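Local coordinates for protein cysteine protease-like VirA (Shigella flexneri, PDB 3EB8) that is a secreted virulence effector required for entry into epithelial cells and for spread within and between them, although its proposed alpha-tubulin protease activity is disputed, at residues A[191-194]-A[195-198]; A[197-200]-A[201-205]; A[166-169]-A[170-174]. All blocks are in the same frame, centred on the assembly; numbering follows the deposited sequence.

Contact 1 (A[191-194]-A[195-198]); sequences MLSY and NQVN
Ser193 and Gln196 exchange bonds at the start of helix 194-204, each giving a backbone N-H and each accepting through its side chain. Gln196 N donates to Ser193 OG at 2.9 Å, and Ser193 N donates back to Gln196 OE1 at 2.7 Å. The second donor stands 39° out of the plane of the Gln196 amide, so it does not approach along a lone pair of the oxygen. The hydroxyl reaches its donor because Ser193 OG sits between its own backbone N and carbonyl carbon (chi1 68°). A bend at chi2 folds the Gln196 chain back toward the serine, and its CD comes 3.2 Å from Ser193 OG.

This is a capping box with Ser193 as N-cap. The residues flanking it, Leu192 and Val197, meet as in a hydrophobic staple, Leu192 CB to Val197 CG1 at 3.4 Å. The regular helical bonds begin here too, with Val197 N to Ser193 O at 3.2 Å and Asn198 N to Tyr194 O at 3.0 Å.

One turn along, Asn198 lies alongside Tyr194, its amide plane only 18° from that of the ring. Asn198 CB sits over one ring face, displaced toward the rim, in a CH-pi contact. Farther out, Leu192 packs on Glu176 and Leu177, while Tyr194 and Val197 both touch Thr220 and Gln224, which like the cap itself belong to the tubulin-binding region, 182-273.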
ATOM      1  N   MET A 191       3.869  23.078 -12.814  1.00 69.91           N
ATOM      2  CA  MET A 191       3.988  21.863 -13.603  1.00 75.96           C
ATOM      3  C   MET A 191       5.084  21.966 -14.661  1.00 75.43           C
ATOM      4  O   MET A 191       5.374  23.054 -15.162  1.00 79.29           O
ATOM      5  CB  MET A 191       2.636  21.519 -14.230  1.00 88.54           C
ATOM      6  CG  MET A 191       1.649  20.968 -13.209  1.00100.45           C
ATOM      7  SD  MET A 191       2.336  19.531 -12.358  1.00 87.78           S
ATOM      8  CE  MET A 191       2.832  18.563 -13.793  1.00 50.59           C
ATOM      9  N   LEU A 192       5.695  20.830 -14.988  1.00 74.60           N
ATOM     10  CA  LEU A 192       6.805  20.808 -15.934  1.00 56.03           C
ATOM     11  C   LEU A 192       6.337  20.918 -17.378  1.00 57.44           C
ATOM     12  O   LEU A 192       5.318  20.335 -17.757  1.00 58.67           O
ATOM     13  CB  LEU A 192       7.660  19.544 -15.746  1.00 55.10           C
ATOM     14  CG  LEU A 192       8.749  19.597 -14.666  1.00 76.32           C
ATOM     15  CD1 LEU A 192       8.123  19.724 -13.308  1.00 71.68           C
ATOM     16  CD2 LEU A 192       9.660  18.374 -14.700  1.00 79.28           C
ATOM     17  N   SER A 193       7.081  21.661 -18.190  1.00 59.57           N
ATOM     18  CA  SER A 193       6.789  21.707 -19.615  1.00 61.35           C
ATOM     19  C   SER A 193       6.991  20.326 -20.240  1.00 60.90           C
ATOM     20  O   SER A 193       7.647  19.467 -19.662  1.00 59.59           O
ATOM     21  CB  SER A 193       7.686  22.718 -20.321  1.00 63.99           C
ATOM     22  OG  SER A 193       9.034  22.282 -20.325  1.00 99.19           O
ATOM     23  N   TYR A 194       6.431  20.122 -21.425  1.00 62.29           N
ATOM     24  CA  TYR A 194       6.769  18.939 -22.192  1.00 64.51           C
ATOM     25  C   TYR A 194       8.280  18.864 -22.424  1.00 68.70           C
ATOM     26  O   TYR A 194       8.881  17.792 -22.316  1.00 62.99           O
ATOM     27  CB  TYR A 194       6.046  18.904 -23.542  1.00 64.74           C
ATOM     28  CG  TYR A 194       6.668  17.879 -24.453  1.00 71.43           C
ATOM     29  CD1 TYR A 194       6.287  16.545 -24.396  1.00 64.72           C
ATOM     30  CD2 TYR A 194       7.674  18.235 -25.335  1.00 73.90           C
ATOM     31  CE1 TYR A 194       6.872  15.603 -25.209  1.00 66.03           C
ATOM     32  CE2 TYR A 194       8.268  17.303 -26.155  1.00 76.75           C
ATOM     33  CZ  TYR A 194       7.865  15.987 -26.088  1.00 74.66           C
ATOM     34  OH  TYR A 194       8.464  15.063 -26.914  1.00 72.18           O
ATOM     35  N   ASN A 195       8.884  19.999 -22.774  1.00 65.67           N
ATOM     36  CA  ASN A 195      10.324  20.070 -22.955  1.00 66.97           C
ATOM     37  C   ASN A 195      11.102  19.541 -21.763  1.00 65.02           C
ATOM     38  O   ASN A 195      12.016  18.733 -21.921  1.00 80.74           O
ATOM     39  CB  ASN A 195      10.754  21.501 -23.232  1.00 69.24           C
ATOM     40  CG  ASN A 195      10.463  21.919 -24.637  1.00 79.99           C
ATOM     41  OD1 ASN A 195       9.990  21.113 -25.439  1.00 75.37           O
ATOM     42  ND2 ASN A 195      10.737  23.185 -24.957  1.00 74.46           N
ATOM     43  N   GLN A 196      10.739  20.000 -20.570  1.00 63.35           N
ATOM     44  CA  GLN A 196      11.470  19.637 -19.364  1.00 61.90           C
ATOM     45  C   GLN A 196      11.391  18.151 -19.048  1.00 61.23           C
ATOM     46  O   GLN A 196      12.421  17.496 -18.879  1.00 72.64           O
ATOM     47  CB  GLN A 196      10.991  20.460 -18.170  1.00 60.83           C
ATOM     48  CG  GLN A 196      11.540  21.882 -18.128  1.00 62.75           C
ATOM     49  CD  GLN A 196      10.540  22.863 -17.533  1.00 79.85           C
ATOM     50  OE1 GLN A 196       9.435  22.483 -17.149  1.00 70.96           O
ATOM     51  NE2 GLN A 196      10.922  24.128 -17.460  1.00 64.26           N
ATOM     52  N   VAL A 197      10.175  17.615 -18.966  1.00 69.79           N
ATOM     53  CA  VAL A 197       9.999  16.209 -18.624  1.00 63.70           C
ATOM     54  C   VAL A 197      10.657  15.327 -19.680  1.00 71.04           C
ATOM     55  O   VAL A 197      11.255  14.305 -19.357  1.00 66.47           O
ATOM     56  CB  VAL A 197       8.515  15.812 -18.477  1.00 59.78           C
ATOM     57  CG1 VAL A 197       7.710  16.954 -17.908  1.00 61.93           C
ATOM     58  CG2 VAL A 197       7.932  15.360 -19.798  1.00 59.02           C
ATOM     59  N   ASN A 198      10.560  15.736 -20.940  1.00 60.50           N
ATOM     60  CA  ASN A 198      11.156  14.973 -22.017  1.00 67.61           C
ATOM     61  C   ASN A 198      12.660  14.784 -21.824  1.00 74.82           C
ATOM     62  O   ASN A 198      13.232  13.785 -22.269  1.00 72.59           O
ATOM     63  CB  ASN A 198      10.876  15.627 -23.358  1.00 64.66           C
ATOM     64  CG  ASN A 198      11.309  14.762 -24.510  1.00 79.96           C
ATOM     65  OD1 ASN A 198      12.242  15.103 -25.226  1.00 76.62           O
ATOM     66  ND2 ASN A 198      10.654  13.610 -24.675  1.00 85.52           N
TER

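Contact 2 (A[197-200]-A[201-205]); sequences VNKI and INSNF
Ile200 and Asn204 lie side by side near the end of helix 194-204, and the carbonyl oxygen of Ile200 is gripped twice by the asparagine. Asn204 N reaches Ile200 O at 3.0 Å, nearly in line with the carbonyl, while Asn204 ND2 comes to the same Ile200 O at 3.2 Å from 46° above the carbonyl plane. Ordinary i to i+4 backbone bonds fill the turns before it: Ile201 N to Val197 O, Asn202 N to Asn198 O and Ser203 N to Lys199 O.

Among the polar side chains, Lys199 bends at chi2 and again at chi4 (46°), which brings its NZ over to donate to Ser203 OG at 3.1 Å. That hydroxyl in turn makes a weak bond to Lys199 O. Asn202 ND2 gives a second, weak bond to Asn198 O at 3.2 Å. The amide planes of Asn198 and Asn202 stand nearly perpendicular, 88° apart, and Asn202 OD1 is taken by Lys216.

The apolar part is one pair of methyl groups, Val197 CG2 against Ile201 CD1 at 3.9 Å, with both side chains pointing the same way.

Each flank of the helix meets a different neighbour. Ile201 packs on Lys216 and Thr220 of helix 210-221, whereas Ile200 rests on helix 167-176, where Asp172 accepts a hydrogen bond from Asn204 ND2.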
ATOM      1  N   VAL A 197      10.175  17.615 -18.966  1.00 69.79           N
ATOM      2  CA  VAL A 197       9.999  16.209 -18.624  1.00 63.70           C
ATOM      3  C   VAL A 197      10.657  15.327 -19.680  1.00 71.04           C
ATOM      4  O   VAL A 197      11.255  14.305 -19.357  1.00 66.47           O
ATOM      5  CB  VAL A 197       8.515  15.812 -18.477  1.00 59.78           C
ATOM      6  CG1 VAL A 197       7.710  16.954 -17.908  1.00 61.93           C
ATOM      7  CG2 VAL A 197       7.932  15.360 -19.798  1.00 59.02           C
ATOM      8  N   ASN A 198      10.560  15.736 -20.940  1.00 60.50           N
ATOM      9  CA  ASN A 198      11.156  14.973 -22.017  1.00 67.61           C
ATOM     10  C   ASN A 198      12.660  14.784 -21.824  1.00 74.82           C
ATOM     11  O   ASN A 198      13.232  13.785 -22.269  1.00 72.59           O
ATOM     12  CB  ASN A 198      10.876  15.627 -23.358  1.00 64.66           C
ATOM     13  CG  ASN A 198      11.309  14.762 -24.510  1.00 79.96           C
ATOM     14  OD1 ASN A 198      12.242  15.103 -25.226  1.00 76.62           O
ATOM     15  ND2 ASN A 198      10.654  13.610 -24.675  1.00 85.52           N
ATOM     16  N   LYS A 199      13.289  15.744 -21.154  1.00 65.24           N
ATOM     17  CA  LYS A 199      14.708  15.660 -20.824  1.00 65.20           C
ATOM     18  C   LYS A 199      14.996  14.506 -19.858  1.00 72.98           C
ATOM     19  O   LYS A 199      15.730  13.570 -20.181  1.00 78.63           O
ATOM     20  CB  LYS A 199      15.178  16.991 -20.229  1.00 70.28           C
ATOM     21  CG  LYS A 199      16.379  16.897 -19.297  1.00 64.42           C
ATOM     22  CD  LYS A 199      17.692  16.938 -20.056  1.00 92.10           C
ATOM     23  CE  LYS A 199      18.853  16.851 -19.089  1.00 84.46           C
ATOM     24  NZ  LYS A 199      18.629  15.764 -18.092  1.00 72.94           N
ATOM     25  N   ILE A 200      14.407  14.583 -18.670  1.00 79.66           N
ATOM     26  CA  ILE A 200      14.513  13.533 -17.660  1.00 58.66           C
ATOM     27  C   ILE A 200      14.179  12.140 -18.197  1.00 69.46           C
ATOM     28  O   ILE A 200      14.959  11.193 -18.048  1.00 67.40           O
ATOM     29  CB  ILE A 200      13.514  13.796 -16.535  1.00 59.14           C
ATOM     30  CG1 ILE A 200      13.662  15.217 -16.009  1.00 71.01           C
ATOM     31  CG2 ILE A 200      13.712  12.810 -15.429  1.00 76.32           C
ATOM     32  CD1 ILE A 200      12.622  15.554 -14.961  1.00 93.97           C
ATOM     33  N   ILE A 201      12.996  12.025 -18.800  1.00 60.74           N
ATOM     34  CA  ILE A 201      12.488  10.755 -19.287  1.00 60.80           C
ATOM     35  C   ILE A 201      13.516  10.105 -20.190  1.00 75.97           C
ATOM     36  O   ILE A 201      13.866   8.937 -20.001  1.00 60.08           O
ATOM     37  CB  ILE A 201      11.122  10.933 -20.001  1.00 61.37           C
ATOM     38  CG1 ILE A 201      10.007  10.901 -18.955  1.00 55.64           C
ATOM     39  CG2 ILE A 201      10.884   9.845 -21.045  1.00 59.10           C
ATOM     40  CD1 ILE A 201       8.755  11.621 -19.374  1.00 92.24           C
ATOM     41  N   ASN A 202      14.024  10.880 -21.146  1.00 70.93           N
ATOM     42  CA  ASN A 202      15.038  10.377 -22.065  1.00 75.01           C
ATOM     43  C   ASN A 202      16.381  10.080 -21.401  1.00 76.35           C
ATOM     44  O   ASN A 202      17.074   9.148 -21.809  1.00 66.06           O
ATOM     45  CB  ASN A 202      15.189  11.296 -23.276  1.00 66.60           C
ATOM     46  CG  ASN A 202      14.239  10.924 -24.399  1.00 80.58           C
ATOM     47  OD1 ASN A 202      14.166   9.759 -24.801  1.00 78.22           O
ATOM     48  ND2 ASN A 202      13.499  11.903 -24.905  1.00 78.95           N
ATOM     49  N   SER A 203      16.729  10.846 -20.367  1.00 68.08           N
ATOM     50  CA  SER A 203      17.929  10.555 -19.579  1.00 72.86           C
ATOM     51  C   SER A 203      17.834   9.186 -18.906  1.00 74.68           C
ATOM     52  O   SER A 203      18.837   8.503 -18.741  1.00 80.40           O
ATOM     53  CB  SER A 203      18.161  11.629 -18.502  1.00 75.52           C
ATOM     54  OG  SER A 203      18.785  12.793 -19.025  1.00 82.35           O
ATOM     55  N   ASN A 204      16.624   8.796 -18.516  1.00 66.77           N
ATOM     56  CA  ASN A 204      16.425   7.588 -17.705  1.00 80.00           C
ATOM     57  C   ASN A 204      15.913   6.385 -18.468  1.00 70.30           C
ATOM     58  O   ASN A 204      15.723   5.320 -17.884  1.00 69.88           O
ATOM     59  CB  ASN A 204      15.483   7.861 -16.524  1.00 73.04           C
ATOM     60  CG  ASN A 204      16.172   8.579 -15.390  1.00 66.29           C
ATOM     61  OD1 ASN A 204      16.981   7.989 -14.669  1.00 63.89           O
ATOM     62  ND2 ASN A 204      15.875   9.869 -15.236  1.00 57.13           N
ATOM     63  N   PHE A 205      15.677   6.566 -19.760  1.00 61.93           N
ATOM     64  CA  PHE A 205      15.240   5.476 -20.626  1.00 74.18           C
ATOM     65  C   PHE A 205      16.045   5.460 -21.932  1.00 72.24           C
ATOM     66  O   PHE A 205      15.591   5.964 -22.958  1.00 74.32           O
ATOM     67  CB  PHE A 205      13.742   5.588 -20.923  1.00 61.91           C
ATOM     68  CG  PHE A 205      12.856   5.165 -19.779  1.00 59.66           C
ATOM     69  CD1 PHE A 205      11.881   6.023 -19.282  1.00 78.54           C
ATOM     70  CD2 PHE A 205      12.982   3.915 -19.208  1.00 59.58           C
ATOM     71  CE1 PHE A 205      11.049   5.637 -18.232  1.00 63.81           C
ATOM     72  CE2 PHE A 205      12.158   3.524 -18.155  1.00 68.07           C
ATOM     73  CZ  PHE A 205      11.193   4.389 -17.669  1.00 72.63           C
TER

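Contact 3 (A[166-169]-A[170-174]); sequences PLKL and IADLI
Lys168 and Asp172, one turn apart on helix 167-176, form an i to i+4 salt bridge. Lys168 NZ lies 2.9 Å from Asp172 OD2, on the syn lone pair of that oxygen, and it adds a weak bond to Asp172 OD1 at 3.1 Å. The ammonium group thus faces both carboxylate oxygens and not one alone. The lysine begins by turning away from the second turn, and bends at chi2 (69°) and chi4 swing its end back across the aspartate. On the other partner, chi1 of -70° leaves Asp172 CG beside its backbone N and 3.2 Å from Lys168 O. With Asn204 ND2 as a second donor to OD2, the charged carboxylate is probably stabilised.

The bridge lies on the opening turns of the helix that follows strand 163-164, with Pro166 at the N-cap position. The proline carbonyl starts the bonding, Ile170 N to Pro166 O at 3.1 Å, and the donor lies in the carbonyl plane. The next three bonds run from Ala171 N to Leu167 O, from Asp172 N to Lys168 O and from Leu173 N to Leu169 O.

The helix geometry itself sets two close approaches to carbonyls of the preceding turn: Ile170 CB is 3.4 Å from Leu167 O, and Ala171 CB is 3.6 Å from Lys168 O. Beyond the helix, Ile170 and Ala171 pack on Ile148 of helix 140-149, and Leu173 on Ile229 and Leu232 of helix 226-234.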
ATOM      1  N   PRO A 166      11.508   3.917 -12.417  1.00 52.31           N
ATOM      2  CA  PRO A 166      12.853   3.922 -11.846  1.00 53.28           C
ATOM      3  C   PRO A 166      13.002   5.064 -10.847  1.00 54.33           C
ATOM      4  O   PRO A 166      12.586   6.187 -11.137  1.00 59.19           O
ATOM      5  CB  PRO A 166      13.745   4.158 -13.067  1.00 57.14           C
ATOM      6  CG  PRO A 166      12.934   3.663 -14.224  1.00 55.85           C
ATOM      7  CD  PRO A 166      11.507   3.931 -13.889  1.00 53.15           C
ATOM      8  N   LEU A 167      13.599   4.776  -9.694  1.00 53.05           N
ATOM      9  CA  LEU A 167      13.760   5.748  -8.619  1.00 57.59           C
ATOM     10  C   LEU A 167      14.562   6.979  -9.021  1.00 55.58           C
ATOM     11  O   LEU A 167      14.266   8.093  -8.581  1.00 56.53           O
ATOM     12  CB  LEU A 167      14.376   5.085  -7.381  1.00 53.78           C
ATOM     13  CG  LEU A 167      13.376   4.313  -6.513  1.00 55.92           C
ATOM     14  CD1 LEU A 167      14.087   3.370  -5.538  1.00 55.03           C
ATOM     15  CD2 LEU A 167      12.440   5.261  -5.764  1.00 51.99           C
ATOM     16  N   LYS A 168      15.580   6.785  -9.846  1.00 54.63           N
ATOM     17  CA  LYS A 168      16.387   7.904 -10.312  1.00 56.61           C
ATOM     18  C   LYS A 168      15.511   8.889 -11.103  1.00 54.53           C
ATOM     19  O   LYS A 168      15.710  10.107 -11.052  1.00 57.24           O
ATOM     20  CB  LYS A 168      17.568   7.395 -11.152  1.00 57.27           C
ATOM     21  CG  LYS A 168      18.381   8.478 -11.853  1.00 85.56           C
ATOM     22  CD  LYS A 168      19.160   9.335 -10.859  1.00101.38           C
ATOM     23  CE  LYS A 168      20.204  10.197 -11.566  1.00106.46           C
ATOM     24  NZ  LYS A 168      19.649  10.860 -12.784  1.00104.39           N
ATOM     25  N   LEU A 169      14.543   8.348 -11.832  1.00 53.70           N
ATOM     26  CA  LEU A 169      13.616   9.151 -12.613  1.00 53.01           C
ATOM     27  C   LEU A 169      12.671   9.905 -11.697  1.00 63.61           C
ATOM     28  O   LEU A 169      12.300  11.043 -11.986  1.00 51.55           O
ATOM     29  CB  LEU A 169      12.805   8.268 -13.555  1.00 52.78           C
ATOM     30  CG  LEU A 169      11.659   8.953 -14.285  1.00 52.18           C
ATOM     31  CD1 LEU A 169      12.154  10.206 -15.004  1.00 53.16           C
ATOM     32  CD2 LEU A 169      11.019   7.983 -15.265  1.00 52.49           C
ATOM     33  N   ILE A 170      12.275   9.271 -10.595  1.00 53.53           N
ATOM     34  CA  ILE A 170      11.482   9.976  -9.606  1.00 50.00           C
ATOM     35  C   ILE A 170      12.298  11.124  -9.007  1.00 56.20           C
ATOM     36  O   ILE A 170      11.797  12.246  -8.870  1.00 60.32           O
ATOM     37  CB  ILE A 170      10.989   9.065  -8.480  1.00 53.94           C
ATOM     38  CG1 ILE A 170      10.161   7.890  -9.038  1.00 50.00           C
ATOM     39  CG2 ILE A 170      10.231   9.890  -7.439  1.00 48.81           C
ATOM     40  CD1 ILE A 170       8.798   8.260  -9.534  1.00 47.86           C
ATOM     41  N   ALA A 171      13.553  10.852  -8.653  1.00 52.05           N
ATOM     42  CA  ALA A 171      14.410  11.890  -8.087  1.00 56.43           C
ATOM     43  C   ALA A 171      14.615  13.041  -9.077  1.00 62.03           C
ATOM     44  O   ALA A 171      14.605  14.203  -8.689  1.00 66.93           O
ATOM     45  CB  ALA A 171      15.755  11.311  -7.650  1.00 54.73           C
ATOM     46  N   ASP A 172      14.796  12.721 -10.354  1.00 57.99           N
ATOM     47  CA  ASP A 172      14.952  13.774 -11.355  1.00 65.28           C
ATOM     48  C   ASP A 172      13.665  14.603 -11.500  1.00 63.65           C
ATOM     49  O   ASP A 172      13.715  15.821 -11.646  1.00 56.57           O
ATOM     50  CB  ASP A 172      15.363  13.202 -12.716  1.00 55.64           C
ATOM     51  CG  ASP A 172      16.779  12.666 -12.736  1.00 67.32           C
ATOM     52  OD1 ASP A 172      17.536  12.943 -11.780  1.00 80.43           O
ATOM     53  OD2 ASP A 172      17.137  11.975 -13.721  1.00 60.25           O
ATOM     54  N   LEU A 173      12.518  13.932 -11.469  1.00 59.07           N
ATOM     55  CA  LEU A 173      11.224  14.605 -11.545  1.00 65.03           C
ATOM     56  C   LEU A 173      11.006  15.515 -10.340  1.00 62.78           C
ATOM     57  O   LEU A 173      10.683  16.685 -10.482  1.00 64.70           O
ATOM     58  CB  LEU A 173      10.091  13.576 -11.616  1.00 50.15           C
ATOM     59  CG  LEU A 173       8.651  14.100 -11.506  1.00 55.61           C
ATOM     60  CD1 LEU A 173       8.298  14.959 -12.698  1.00 49.98           C
ATOM     61  CD2 LEU A 173       7.655  12.951 -11.392  1.00 48.12           C
ATOM     62  N   ILE A 174      11.196  14.965  -9.150  1.00 59.08           N
ATOM     63  CA  ILE A 174      10.903  15.685  -7.927  1.00 51.13           C
ATOM     64  C   ILE A 174      11.836  16.891  -7.817  1.00 61.59           C
ATOM     65  O   ILE A 174      11.462  17.960  -7.318  1.00 61.75           O
ATOM     66  CB  ILE A 174      10.974  14.724  -6.694  1.00 57.46           C
ATOM     67  CG1 ILE A 174       9.687  14.816  -5.887  1.00 62.60           C
ATOM     68  CG2 ILE A 174      12.237  14.941  -5.829  1.00 52.37           C
ATOM     69  CD1 ILE A 174       8.470  14.431  -6.690  1.00 72.18           C
TER

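Overall arrangement
Contacts 1 and 2 are successive parts of helix 194-204: contact 1 is its capped start, contact 2 its later turns, and they share Val197 and Asn198, with centres about 10 Å apart. Contact 3 belongs to the preceding helix, 167-176. Its centre is about 10 Å from that of contact 2 and about 14 Å from that of contact 1. Contacts 2 and 3 touch directly, where Asn204 ND2 to Asp172 OD2 at 2.9 Å is a probable hydrogen bond and Ile200 packs on Leu169. Leu192, in the loop before helix 194-204, touches both, its CD2 lying 4.1 Å from Ile200 CD1 and 4.2 Å from Leu173 CD1.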